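Local coordinates for protein RNA-dependent RNA Polymerase (Bombyx mori cytoplasmic polyhedrosis virus, PDB 6TZ0) that synthesises viral RNA from an RNA template, transcribing the double-stranded genome into plus strands and probably also making the complementary minus strands, at residues A[93-105]-A[345-357]. Residues are numbered along the deposited sequence; the frame is centred on the assembly and turned at random.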
# COMPACT_ATOMS: atom_id res chain seq x y z
N SER A 93 25.43 -5.54 15.63
CA SER A 93 24.52 -4.47 15.25
C SER A 93 23.27 -4.99 14.58
O SER A 93 22.23 -4.33 14.60
CB SER A 93 25.25 -3.48 14.34
OG SER A 93 25.68 -4.11 13.15
N PHE A 94 23.35 -6.18 13.99
CA PHE A 94 22.24 -6.84 13.33
C PHE A 94 22.59 -8.32 13.27
O PHE A 94 23.69 -8.72 13.66
CB PHE A 94 21.99 -6.21 11.95
CG PHE A 94 20.71 -6.64 11.29
CD1 PHE A 94 19.49 -6.22 11.79
CD2 PHE A 94 20.73 -7.46 10.18
CE1 PHE A 94 18.31 -6.62 11.19
CE2 PHE A 94 19.56 -7.86 9.58
CZ PHE A 94 18.35 -7.44 10.09
N PHE A 95 21.65 -9.14 12.81
CA PHE A 95 21.91 -10.54 12.50
C PHE A 95 22.98 -10.68 11.42
O PHE A 95 23.27 -9.74 10.67
CB PHE A 95 20.65 -11.25 12.02
CG PHE A 95 19.64 -11.50 13.09
CD1 PHE A 95 19.81 -12.53 13.99
CD2 PHE A 95 18.49 -10.74 13.16
CE1 PHE A 95 18.88 -12.78 14.98
CE2 PHE A 95 17.55 -10.98 14.14
CZ PHE A 95 17.74 -12.00 15.05
N LYS A 96 23.55 -11.87 11.34
CA LYS A 96 24.61 -12.16 10.38
C LYS A 96 24.05 -12.12 8.96
O LYS A 96 22.85 -12.34 8.74
CB LYS A 96 25.23 -13.53 10.70
CG LYS A 96 26.54 -13.83 10.01
CD LYS A 96 27.11 -15.16 10.46
CE LYS A 96 28.43 -15.44 9.78
NZ LYS A 96 29.00 -16.73 10.23
N GLN A 97 24.92 -11.80 8.01
CA GLN A 97 24.56 -11.60 6.61
C GLN A 97 23.96 -12.84 5.97
O GLN A 97 22.77 -12.85 5.61
CB GLN A 97 25.79 -11.19 5.82
CG GLN A 97 25.54 -10.95 4.37
CD GLN A 97 26.81 -10.64 3.63
OE1 GLN A 97 27.89 -10.60 4.21
NE2 GLN A 97 26.69 -10.46 2.34
N GLY A 98 24.75 -13.90 5.82
CA GLY A 98 24.17 -15.14 5.36
C GLY A 98 23.81 -16.00 6.54
O GLY A 98 24.65 -16.74 7.06
N HIS A 99 22.56 -15.91 6.98
CA HIS A 99 22.07 -16.71 8.09
C HIS A 99 20.98 -17.63 7.57
O HIS A 99 20.12 -17.21 6.79
CB HIS A 99 21.58 -15.84 9.25
CG HIS A 99 20.41 -14.97 8.93
ND1 HIS A 99 20.54 -13.75 8.29
CD2 HIS A 99 19.09 -15.12 9.19
CE1 HIS A 99 19.35 -13.20 8.16
NE2 HIS A 99 18.46 -14.01 8.69
N LYS A 100 21.04 -18.89 7.99
CA LYS A 100 20.30 -19.95 7.32
C LYS A 100 18.81 -19.86 7.58
O LYS A 100 18.00 -20.08 6.67
CB LYS A 100 20.85 -21.31 7.76
CG LYS A 100 20.19 -22.49 7.07
CD LYS A 100 20.85 -23.80 7.47
CE LYS A 100 22.23 -23.92 6.84
NZ LYS A 100 22.14 -23.99 5.35
N TYR A 101 18.41 -19.53 8.80
CA TYR A 101 17.01 -19.61 9.20
C TYR A 101 16.43 -18.22 9.37
O TYR A 101 17.04 -17.36 10.01
CB TYR A 101 16.87 -20.41 10.49
CG TYR A 101 17.40 -21.82 10.35
CD1 TYR A 101 16.67 -22.78 9.67
CD2 TYR A 101 18.63 -22.17 10.88
CE1 TYR A 101 17.15 -24.06 9.53
CE2 TYR A 101 19.11 -23.45 10.74
CZ TYR A 101 18.37 -24.39 10.07
OH TYR A 101 18.84 -25.67 9.92
N ASP A 102 15.25 -18.01 8.79
CA ASP A 102 14.49 -16.79 9.00
C ASP A 102 13.22 -17.04 9.80
O ASP A 102 12.48 -16.10 10.07
CB ASP A 102 14.12 -16.15 7.66
CG ASP A 102 15.31 -15.60 6.93
OD1 ASP A 102 16.30 -15.23 7.59
OD2 ASP A 102 15.27 -15.53 5.69
N TYR A 103 12.96 -18.29 10.18
CA TYR A 103 11.71 -18.66 10.82
C TYR A 103 12.02 -19.55 12.01
O TYR A 103 13.18 -19.76 12.37
CB TYR A 103 10.77 -19.31 9.80
CG TYR A 103 10.24 -18.33 8.76
CD1 TYR A 103 9.11 -17.58 9.00
CD2 TYR A 103 10.91 -18.13 7.56
CE1 TYR A 103 8.64 -16.68 8.08
CE2 TYR A 103 10.45 -17.23 6.63
CZ TYR A 103 9.31 -16.50 6.90
OH TYR A 103 8.84 -15.60 5.98
N LEU A 104 10.97 -20.08 12.63
CA LEU A 104 11.09 -20.82 13.88
C LEU A 104 11.65 -22.21 13.61
O LEU A 104 11.00 -23.04 12.97
CB LEU A 104 9.73 -20.88 14.57
CG LEU A 104 9.51 -21.33 16.02
CD1 LEU A 104 9.26 -22.79 16.11
CD2 LEU A 104 10.71 -20.98 16.87
N VAL A 105 12.87 -22.45 14.10
CA VAL A 105 13.49 -23.77 14.04
C VAL A 105 12.80 -24.67 15.06
O VAL A 105 12.28 -24.20 16.07
CB VAL A 105 15.00 -23.63 14.30
CG1 VAL A 105 15.76 -24.94 14.15
CG2 VAL A 105 15.59 -22.61 13.37
N LEU A 345 2.25 -16.80 7.24
CA LEU A 345 3.64 -17.04 7.57
C LEU A 345 4.19 -15.80 8.27
O LEU A 345 4.18 -14.71 7.70
CB LEU A 345 4.42 -17.34 6.29
CG LEU A 345 4.39 -18.73 5.63
CD1 LEU A 345 3.04 -19.15 5.07
CD2 LEU A 345 5.38 -18.75 4.50
N ALA A 346 4.66 -15.96 9.51
CA ALA A 346 5.06 -14.81 10.30
C ALA A 346 6.11 -15.18 11.33
O ALA A 346 5.94 -16.17 12.05
CB ALA A 346 3.88 -14.20 11.04
N THR A 347 7.16 -14.37 11.41
CA THR A 347 8.13 -14.39 12.50
C THR A 347 8.54 -12.96 12.80
O THR A 347 7.85 -12.00 12.46
CB THR A 347 9.36 -15.26 12.19
OG1 THR A 347 9.83 -14.98 10.86
CG2 THR A 347 9.07 -16.73 12.41
N LEU A 348 9.67 -12.83 13.50
CA LEU A 348 10.28 -11.53 13.76
C LEU A 348 10.69 -10.87 12.45
O LEU A 348 11.30 -11.51 11.59
CB LEU A 348 11.52 -11.69 14.65
CG LEU A 348 11.40 -12.20 16.08
CD1 LEU A 348 12.79 -12.38 16.65
CD2 LEU A 348 10.57 -11.29 16.95
N THR A 349 10.36 -9.59 12.31
CA THR A 349 10.67 -8.87 11.08
C THR A 349 12.15 -8.57 10.92
O THR A 349 12.58 -8.27 9.80
CB THR A 349 9.87 -7.58 11.03
OG1 THR A 349 10.26 -6.81 9.89
CG2 THR A 349 10.09 -6.80 12.27
N GLU A 350 12.95 -8.68 11.98
CA GLU A 350 14.40 -8.60 11.83
C GLU A 350 14.94 -9.80 11.06
O GLU A 350 16.01 -9.71 10.45
CB GLU A 350 15.08 -8.52 13.19
CG GLU A 350 14.74 -7.31 14.05
CD GLU A 350 13.56 -7.56 14.97
OE1 GLU A 350 13.00 -8.67 14.93
OE2 GLU A 350 13.21 -6.66 15.76
N LEU A 351 14.23 -10.93 11.09
CA LEU A 351 14.68 -12.11 10.38
C LEU A 351 14.29 -12.09 8.91
O LEU A 351 15.03 -12.61 8.07
CB LEU A 351 14.13 -13.37 11.05
CG LEU A 351 14.67 -13.71 12.43
CD1 LEU A 351 13.91 -14.88 13.02
CD2 LEU A 351 16.15 -14.03 12.35
N SER A 352 13.15 -11.50 8.58
CA SER A 352 12.66 -11.47 7.21
C SER A 352 12.95 -10.15 6.51
O SER A 352 12.63 -10.01 5.32
CB SER A 352 11.15 -11.73 7.18
OG SER A 352 10.64 -11.62 5.86
N LEU A 353 13.58 -9.20 7.20
CA LEU A 353 13.82 -7.89 6.63
C LEU A 353 14.88 -7.94 5.54
O LEU A 353 14.81 -7.19 4.56
CB LEU A 353 14.23 -6.93 7.75
CG LEU A 353 14.40 -5.43 7.57
CD1 LEU A 353 13.91 -4.77 8.83
CD2 LEU A 353 15.86 -5.10 7.37
N ASP A 354 15.86 -8.83 5.67
CA ASP A 354 16.93 -8.91 4.68
C ASP A 354 16.47 -9.62 3.41
O ASP A 354 17.17 -9.57 2.40
CB ASP A 354 18.13 -9.62 5.29
CG ASP A 354 19.43 -9.29 4.60
OD1 ASP A 354 19.44 -8.45 3.68
OD2 ASP A 354 20.47 -9.88 4.97
N ALA A 355 15.32 -10.28 3.45
CA ALA A 355 14.78 -10.95 2.27
C ALA A 355 13.56 -10.25 1.70
O ALA A 355 13.18 -10.54 0.56
CB ALA A 355 14.42 -12.40 2.61
N ALA A 356 12.94 -9.36 2.45
CA ALA A 356 11.75 -8.69 1.95
C ALA A 356 12.07 -7.35 1.29
O ALA A 356 11.44 -6.99 0.29
CB ALA A 356 10.75 -8.47 3.08
N VAL A 357 13.04 -6.61 1.82
CA VAL A 357 13.20 -5.20 1.47
C VAL A 357 14.64 -4.83 1.17
O VAL A 357 14.93 -3.67 0.88
CB VAL A 357 12.61 -4.32 2.61
CG1 VAL A 357 13.54 -4.23 3.81
CG2 VAL A 357 12.09 -2.96 2.12
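Thr347 meets Asp102 and Tyr103 just ahead of helix 349-356, and its two branches divide the work. OG1, held between the backbone N and the carbonyl carbon (chi1 46°), donates a hydrogen bond of 3.0 Å to Asp102 O, in the carbonyl plane; CG2 packs against Tyr103, lying 3.5 Å from CD1 of the ring. In the first turn of the helix, Glu350 offers its CB to the rim of Phe95, 3.6 Å from CE2 and near the ring plane, while its backbone O lies oblique to the Phe94 ring, near CZ. Arg500 of the neighbouring viral structural protein 4 makes a cation-pi contact with Phe94. Here an irregular loop from the N-terminal region wraps a short, kinked helix of the central polymerase region, joined by side chains packing on backbone and rings, with one hydrogen bond between them. Leu351 fills the middle of the wrap. Its CD2 sits over one face of Phe95, a CH-pi contact 3.8 Å from the ring centroid and 15° off the normal, and its CB and CD1 lie along Asp102 O. His99 presents its ring edge to Leu351 O, and a bent hydrogen bond (137°) from ND1 to Lys96 O, tilted out of the imidazole plane, helps fix the ring. Further on, Asp354 points toward the loop near Gln97, and Ala355 lies near Arg485, which binds UTP in another structure of this protein.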